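Local coordinates for putative uncharacterized protein (Archaeoglobus fulgidus, PDB 4KPP), which probably exchanges protons for calcium ions across the membrane, as a helical transporter of the sodium/calcium exchanger family, at residues A[48-53]-A[214-219]; A[313-318]-A[358-363]. All coordinates share one frame; numbering follows the deposited sequence.

Contact 1 of 2, residues A[48-53]-A[214-219]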
loop_
_atom_site.group_PDB
_atom_site.type_symbol
_atom_site.label_atom_id
_atom_site.label_comp_id
_atom_site.label_asym_id
_atom_site.label_seq_id
_atom_site.Cartn_x
_atom_site.Cartn_y
_atom_site.Cartn_z
ATOM N N PHE A 48 -5.858 10.807 5.687
ATOM C CA PHE A 48 -7.302 10.889 5.470
ATOM C C PHE A 48 -7.645 12.128 4.650
ATOM O O PHE A 48 -8.538 12.095 3.801
ATOM C CB PHE A 48 -8.070 10.928 6.796
ATOM C CG PHE A 48 -8.078 9.623 7.542
ATOM C CD1 PHE A 48 -8.899 8.582 7.135
ATOM C CD2 PHE A 48 -7.285 9.444 8.665
ATOM C CE1 PHE A 48 -8.914 7.381 7.824
ATOM C CE2 PHE A 48 -7.296 8.246 9.355
ATOM C CZ PHE A 48 -8.112 7.215 8.934
ATOM N N LEU A 49 -6.935 13.220 4.919
ATOM C CA LEU A 49 -7.124 14.465 4.182
ATOM C C LEU A 49 -6.840 14.242 2.704
ATOM O O LEU A 49 -7.619 14.658 1.844
ATOM C CB LEU A 49 -6.218 15.569 4.734
ATOM C CG LEU A 49 -6.468 15.969 6.192
ATOM C CD1 LEU A 49 -5.366 16.890 6.707
ATOM C CD2 LEU A 49 -7.839 16.620 6.353
ATOM N N ILE A 50 -5.724 13.571 2.425
ATOM C CA ILE A 50 -5.335 13.246 1.059
ATOM C C ILE A 50 -6.393 12.384 0.375
ATOM O O ILE A 50 -6.753 12.631 -0.771
ATOM C CB ILE A 50 -3.960 12.541 1.018
ATOM C CG1 ILE A 50 -2.845 13.561 1.248
ATOM C CG2 ILE A 50 -3.749 11.843 -0.315
ATOM C CD1 ILE A 50 -1.464 12.963 1.321
ATOM N N SER A 51 -6.909 11.393 1.093
ATOM C CA SER A 51 -7.938 10.523 0.537
ATOM C C SER A 51 -9.223 11.295 0.253
ATOM O O SER A 51 -9.847 11.104 -0.790
ATOM C CB SER A 51 -8.210 9.340 1.466
ATOM O OG SER A 51 -7.091 8.475 1.499
ATOM N N TRP A 52 -9.607 12.163 1.186
ATOM C CA TRP A 52 -10.760 13.039 1.002
ATOM C C TRP A 52 -10.568 13.924 -0.217
ATOM O O TRP A 52 -11.506 14.157 -0.981
ATOM C CB TRP A 52 -10.976 13.914 2.238
ATOM C CG TRP A 52 -11.546 13.179 3.404
ATOM C CD1 TRP A 52 -12.082 11.924 3.397
ATOM C CD2 TRP A 52 -11.640 13.649 4.754
ATOM N NE1 TRP A 52 -12.506 11.584 4.659
ATOM C CE2 TRP A 52 -12.247 12.625 5.510
ATOM C CE3 TRP A 52 -11.273 14.835 5.397
ATOM C CZ2 TRP A 52 -12.492 12.752 6.875
ATOM C CZ3 TRP A 52 -11.519 14.957 6.753
ATOM C CH2 TRP A 52 -12.123 13.924 7.476
ATOM N N ALA A 53 -9.345 14.414 -0.393
ATOM C CA ALA A 53 -9.004 15.268 -1.525
ATOM C C ALA A 53 -9.030 14.506 -2.850
ATOM O O ALA A 53 -9.510 15.016 -3.861
ATOM C CB ALA A 53 -7.637 15.900 -1.312
ATOM N N LEU A 214 -1.883 20.011 -0.712
ATOM C CA LEU A 214 -0.622 20.671 -0.396
ATOM C C LEU A 214 -0.341 20.652 1.099
ATOM O O LEU A 214 0.791 20.418 1.518
ATOM C CB LEU A 214 -0.601 22.110 -0.923
ATOM C CG LEU A 214 -0.541 22.277 -2.443
ATOM C CD1 LEU A 214 -0.598 23.747 -2.820
ATOM C CD2 LEU A 214 0.708 21.618 -3.011
ATOM N N PHE A 215 -1.376 20.894 1.901
ATOM C CA PHE A 215 -1.213 20.932 3.348
ATOM C C PHE A 215 -0.893 19.556 3.910
ATOM O O PHE A 215 -0.010 19.411 4.751
ATOM C CB PHE A 215 -2.459 21.494 4.033
ATOM C CG PHE A 215 -2.454 21.313 5.525
ATOM C CD1 PHE A 215 -1.602 22.059 6.324
ATOM C CD2 PHE A 215 -3.293 20.391 6.127
ATOM C CE1 PHE A 215 -1.589 21.889 7.696
ATOM C CE2 PHE A 215 -3.285 20.216 7.500
ATOM C CZ PHE A 215 -2.433 20.966 8.283
ATOM N N ALA A 216 -1.617 18.546 3.439
ATOM C CA ALA A 216 -1.406 17.180 3.900
ATOM C C ALA A 216 -0.065 16.643 3.410
ATOM O O ALA A 216 0.659 15.983 4.158
ATOM C CB ALA A 216 -2.539 16.286 3.444
ATOM N N GLY A 217 0.261 16.935 2.154
ATOM C CA GLY A 217 1.529 16.531 1.577
ATOM C C GLY A 217 2.698 17.183 2.290
ATOM O O GLY A 217 3.718 16.540 2.538
ATOM N N PHE A 218 2.547 18.464 2.622
ATOM C CA PHE A 218 3.555 19.184 3.392
ATOM C C PHE A 218 3.735 18.554 4.768
ATOM O O PHE A 218 4.859 18.344 5.223
ATOM C CB PHE A 218 3.165 20.657 3.535
ATOM C CG PHE A 218 4.010 21.422 4.518
ATOM C CD1 PHE A 218 5.280 21.857 4.169
ATOM C CD2 PHE A 218 3.526 21.720 5.783
ATOM C CE1 PHE A 218 6.055 22.568 5.070
ATOM C CE2 PHE A 218 4.300 22.429 6.688
ATOM C CZ PHE A 218 5.563 22.852 6.329
ATOM N N THR A 219 2.617 18.250 5.420
ATOM C CA THR A 219 2.634 17.659 6.752
ATOM C C THR A 219 3.368 16.320 6.778
ATOM O O THR A 219 4.206 16.081 7.647
ATOM C CB THR A 219 1.207 17.477 7.291
ATOM O OG1 THR A 219 0.622 18.764 7.517
ATOM C CG2 THR A 219 1.218 16.699 8.595
#
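The ring of Phe215 meets Leu49 at its edge: CD1 of Leu49 lies near the ring plane, 4.0 Å from CE2 of Phe215 and almost as close to CD2. Over one face of the same ring, offset toward the rim, sits the hydroxyl of Thr219, 3.8 Å above the plane. With its CG anti to the backbone N (chi1 169°), Phe215 carries its ring from the flank of its own helix nearer to the partner, where the leucine methyl can reach it; the two side chains meet at a slant.

The centre of the contact is smaller and tighter. Ala216 points its methyl toward the other helix, and CG1 of Ile50 closes on Ala216 CB at 3.5 Å, while Leu49 CB stands 4.0 Å from that same methyl. Ala216 is thus held by two consecutive residues, and the CA atoms of Ile50 and Ala216 come within 6.2 Å. Beyond it CD1 of Ile50 extends toward the backbone of Gly217, where no side chain intervenes. No hydrogen bond crosses; the contact is wholly apolar. The Thr219 hydroxyl turns back on its own helix, where OG1 donates to Phe215 O at 2.9 Å, and Thr219 N reaches that oxygen from the other face of the carbonyl plane.

The segment axes approach to 8.9 Å and run roughly antiparallel, 149° between their directions, a close approach consistent with the small Ala216 and Gly217 at the interface. Both segments lie in predicted membrane-spanning regions, and their helices continue the packing: Ala216 and Thr219 also touch Ala46, and Ile50 reaches Phe213 and Ile220. Helix 4-14 packs against helix 32-60 here, Ile13 and Ser14 touching Leu49.

Contact 2 of 2, residues A[313-318]-A[358-363]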
loop_
_atom_site.group_PDB
_atom_site.type_symbol
_atom_site.label_atom_id
_atom_site.label_comp_id
_atom_site.label_asym_id
_atom_site.label_seq_id
_atom_site.Cartn_x
_atom_site.Cartn_y
_atom_site.Cartn_z
ATOM N N GLN A 313 17.242 -10.064 3.679
ATOM C CA GLN A 313 16.308 -9.328 2.831
ATOM C C GLN A 313 15.892 -10.094 1.574
ATOM O O GLN A 313 14.765 -9.942 1.096
ATOM C CB GLN A 313 16.859 -7.944 2.474
ATOM C CG GLN A 313 17.050 -7.039 3.679
ATOM C CD GLN A 313 15.875 -7.090 4.638
ATOM O OE1 GLN A 313 14.740 -6.798 4.266
ATOM N NE2 GLN A 313 16.144 -7.473 5.880
ATOM N N SER A 314 16.795 -10.920 1.049
ATOM C CA SER A 314 16.485 -11.763 -0.106
ATOM C C SER A 314 15.405 -12.777 0.252
ATOM O O SER A 314 14.499 -13.043 -0.538
ATOM C CB SER A 314 17.736 -12.486 -0.608
ATOM O OG SER A 314 18.727 -11.560 -1.018
ATOM N N GLU A 315 15.510 -13.339 1.451
ATOM C CA GLU A 315 14.499 -14.258 1.955
ATOM C C GLU A 315 13.171 -13.532 2.128
ATOM O O GLU A 315 12.114 -14.091 1.844
ATOM C CB GLU A 315 14.946 -14.873 3.287
ATOM C CG GLU A 315 16.190 -15.738 3.187
ATOM C CD GLU A 315 16.952 -15.829 4.498
ATOM O OE1 GLU A 315 16.441 -15.343 5.528
ATOM O OE2 GLU A 315 18.071 -16.383 4.496
ATOM N N GLU A 316 13.230 -12.285 2.589
ATOM C CA GLU A 316 12.025 -11.485 2.788
ATOM C C GLU A 316 11.315 -11.219 1.468
ATOM O O GLU A 316 10.089 -11.304 1.386
ATOM C CB GLU A 316 12.350 -10.160 3.484
ATOM C CG GLU A 316 12.842 -10.302 4.916
ATOM C CD GLU A 316 11.777 -10.833 5.861
ATOM O OE1 GLU A 316 12.148 -11.383 6.918
ATOM O OE2 GLU A 316 10.572 -10.691 5.558
ATOM N N VAL A 317 12.093 -10.896 0.438
ATOM C CA VAL A 317 11.542 -10.637 -0.887
ATOM C C VAL A 317 10.953 -11.914 -1.474
ATOM O O VAL A 317 9.862 -11.898 -2.044
ATOM C CB VAL A 317 12.610 -10.060 -1.839
ATOM C CG1 VAL A 317 12.114 -10.047 -3.280
ATOM C CG2 VAL A 317 13.010 -8.663 -1.396
ATOM N N LEU A 318 11.679 -13.019 -1.317
ATOM C CA LEU A 318 11.219 -14.329 -1.769
ATOM C C LEU A 318 9.907 -14.710 -1.082
ATOM O O LEU A 318 8.968 -15.180 -1.727
ATOM C CB LEU A 318 12.292 -15.388 -1.499
ATOM C CG LEU A 318 11.912 -16.860 -1.674
ATOM C CD1 LEU A 318 11.461 -17.138 -3.099
ATOM C CD2 LEU A 318 13.077 -17.761 -1.285
ATOM N N GLU A 358 14.432 -20.866 8.914
ATOM C CA GLU A 358 13.740 -22.111 8.610
ATOM C C GLU A 358 12.284 -21.853 8.245
ATOM O O GLU A 358 11.776 -22.398 7.266
ATOM C CB GLU A 358 13.814 -23.077 9.796
ATOM C CG GLU A 358 15.226 -23.391 10.281
ATOM C CD GLU A 358 15.741 -22.391 11.304
ATOM O OE1 GLU A 358 15.050 -21.385 11.568
ATOM O OE2 GLU A 358 16.841 -22.614 11.850
ATOM N N VAL A 359 11.620 -21.015 9.036
ATOM C CA VAL A 359 10.209 -20.711 8.827
ATOM C C VAL A 359 9.966 -19.895 7.556
ATOM O O VAL A 359 8.987 -20.120 6.848
ATOM C CB VAL A 359 9.605 -19.996 10.049
ATOM C CG1 VAL A 359 8.151 -19.636 9.797
ATOM C CG2 VAL A 359 9.722 -20.886 11.276
ATOM N N ARG A 360 10.864 -18.963 7.261
ATOM C CA ARG A 360 10.750 -18.157 6.049
ATOM C C ARG A 360 10.752 -19.042 4.806
ATOM O O ARG A 360 9.973 -18.823 3.876
ATOM C CB ARG A 360 11.877 -17.122 5.969
ATOM C CG ARG A 360 11.938 -16.167 7.150
ATOM C CD ARG A 360 13.011 -15.100 6.952
ATOM N NE ARG A 360 13.352 -14.421 8.201
ATOM C CZ ARG A 360 14.514 -14.554 8.833
ATOM N NH1 ARG A 360 15.461 -15.332 8.331
ATOM N NH2 ARG A 360 14.734 -13.897 9.964
ATOM N N TYR A 361 11.620 -20.048 4.797
ATOM C CA TYR A 361 11.682 -20.975 3.671
ATOM C C TYR A 361 10.498 -21.937 3.642
ATOM O O TYR A 361 9.975 -22.256 2.573
ATOM C CB TYR A 361 13.002 -21.748 3.667
ATOM C CG TYR A 361 14.151 -20.986 3.044
ATOM C CD1 TYR A 361 14.306 -20.931 1.664
ATOM C CD2 TYR A 361 15.082 -20.324 3.834
ATOM C CE1 TYR A 361 15.356 -20.237 1.088
ATOM C CE2 TYR A 361 16.137 -19.627 3.266
ATOM C CZ TYR A 361 16.268 -19.587 1.893
ATOM O OH TYR A 361 17.312 -18.895 1.325
ATOM N N ILE A 362 10.074 -22.392 4.818
ATOM C CA ILE A 362 8.937 -23.299 4.918
ATOM C C ILE A 362 7.659 -22.638 4.410
ATOM O O ILE A 362 6.950 -23.203 3.577
ATOM C CB ILE A 362 8.732 -23.806 6.364
ATOM C CG1 ILE A 362 9.812 -24.825 6.729
ATOM C CG2 ILE A 362 7.356 -24.436 6.522
ATOM C CD1 ILE A 362 9.760 -25.278 8.176
ATOM N N ILE A 363 7.377 -21.439 4.910
ATOM C CA ILE A 363 6.186 -20.698 4.505
ATOM C C ILE A 363 6.256 -20.301 3.030
ATOM O O ILE A 363 5.244 -20.316 2.330
ATOM C CB ILE A 363 5.957 -19.451 5.387
ATOM C CG1 ILE A 363 5.882 -19.847 6.862
ATOM C CG2 ILE A 363 4.678 -18.736 4.987
ATOM C CD1 ILE A 363 4.746 -20.788 7.181
HETATM O O HOH W 1 19.141 -17.502 2.310
#
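A salt-bridge network of Glu315, Glu316 and Arg360 ties helix 311-331 to helix 357-377 at the protein surface. Arg360 stretches across from CG to NE, and its NH1 lies 3.0 Å from Glu315 OE1. Carboxylate and guanidinium are only 20° from coplanar, yet the N-H points poorly at the oxygen (123°), making the hydrogen bond within this salt bridge weak. Glu316, its chain bent at chi2, brings OE1 to 3.5 Å from Arg360 NE, its carboxylate turned steeply to the guanidinium; that acid also pairs with Arg109 and Arg312, so Arg360 is one of several cations around it.

The two segments run in nearly the same direction, 25° apart, with their axes 9.8 Å from each other. On this near-parallel pair Tyr361 crosses Glu315 at about a right angle, with OH 3.8 Å from Glu315 CG. One water joins the two, giving a hydrogen bond to Glu315 OE2 (2.7 Å) and sharing another with Tyr361 OH. Replacing Glu315 by an alanine is likely to leave Arg360 NH1 without this acid and the bridging water without its carboxylate acceptor. Leu318 CD2 packs 4.1 Å from Tyr361 CE1.

In the fold
Contact 1 and contact 2 lie on opposite sides of the chain's centre, their own centres 36 Å apart and their nearest atoms about 25 Å apart, so neither touches the other. Along the chain contact 1 closes before contact 2 opens. Contact 1 joins the two sodium/calcium exchanger regions of the chain, residues 48-53 in the first and 214-219 in the second; contact 2 belongs to the C-terminal part of the chain. Both stand away from the calcium site formed by Ile330, Asp333, Lys335 and Glu340, although helix 311-331, which carries residues 313-318, also contains Ile330 near its far end. In contact 1 the side chain of Phe215 lies about 8 Å from a bound oleic acid.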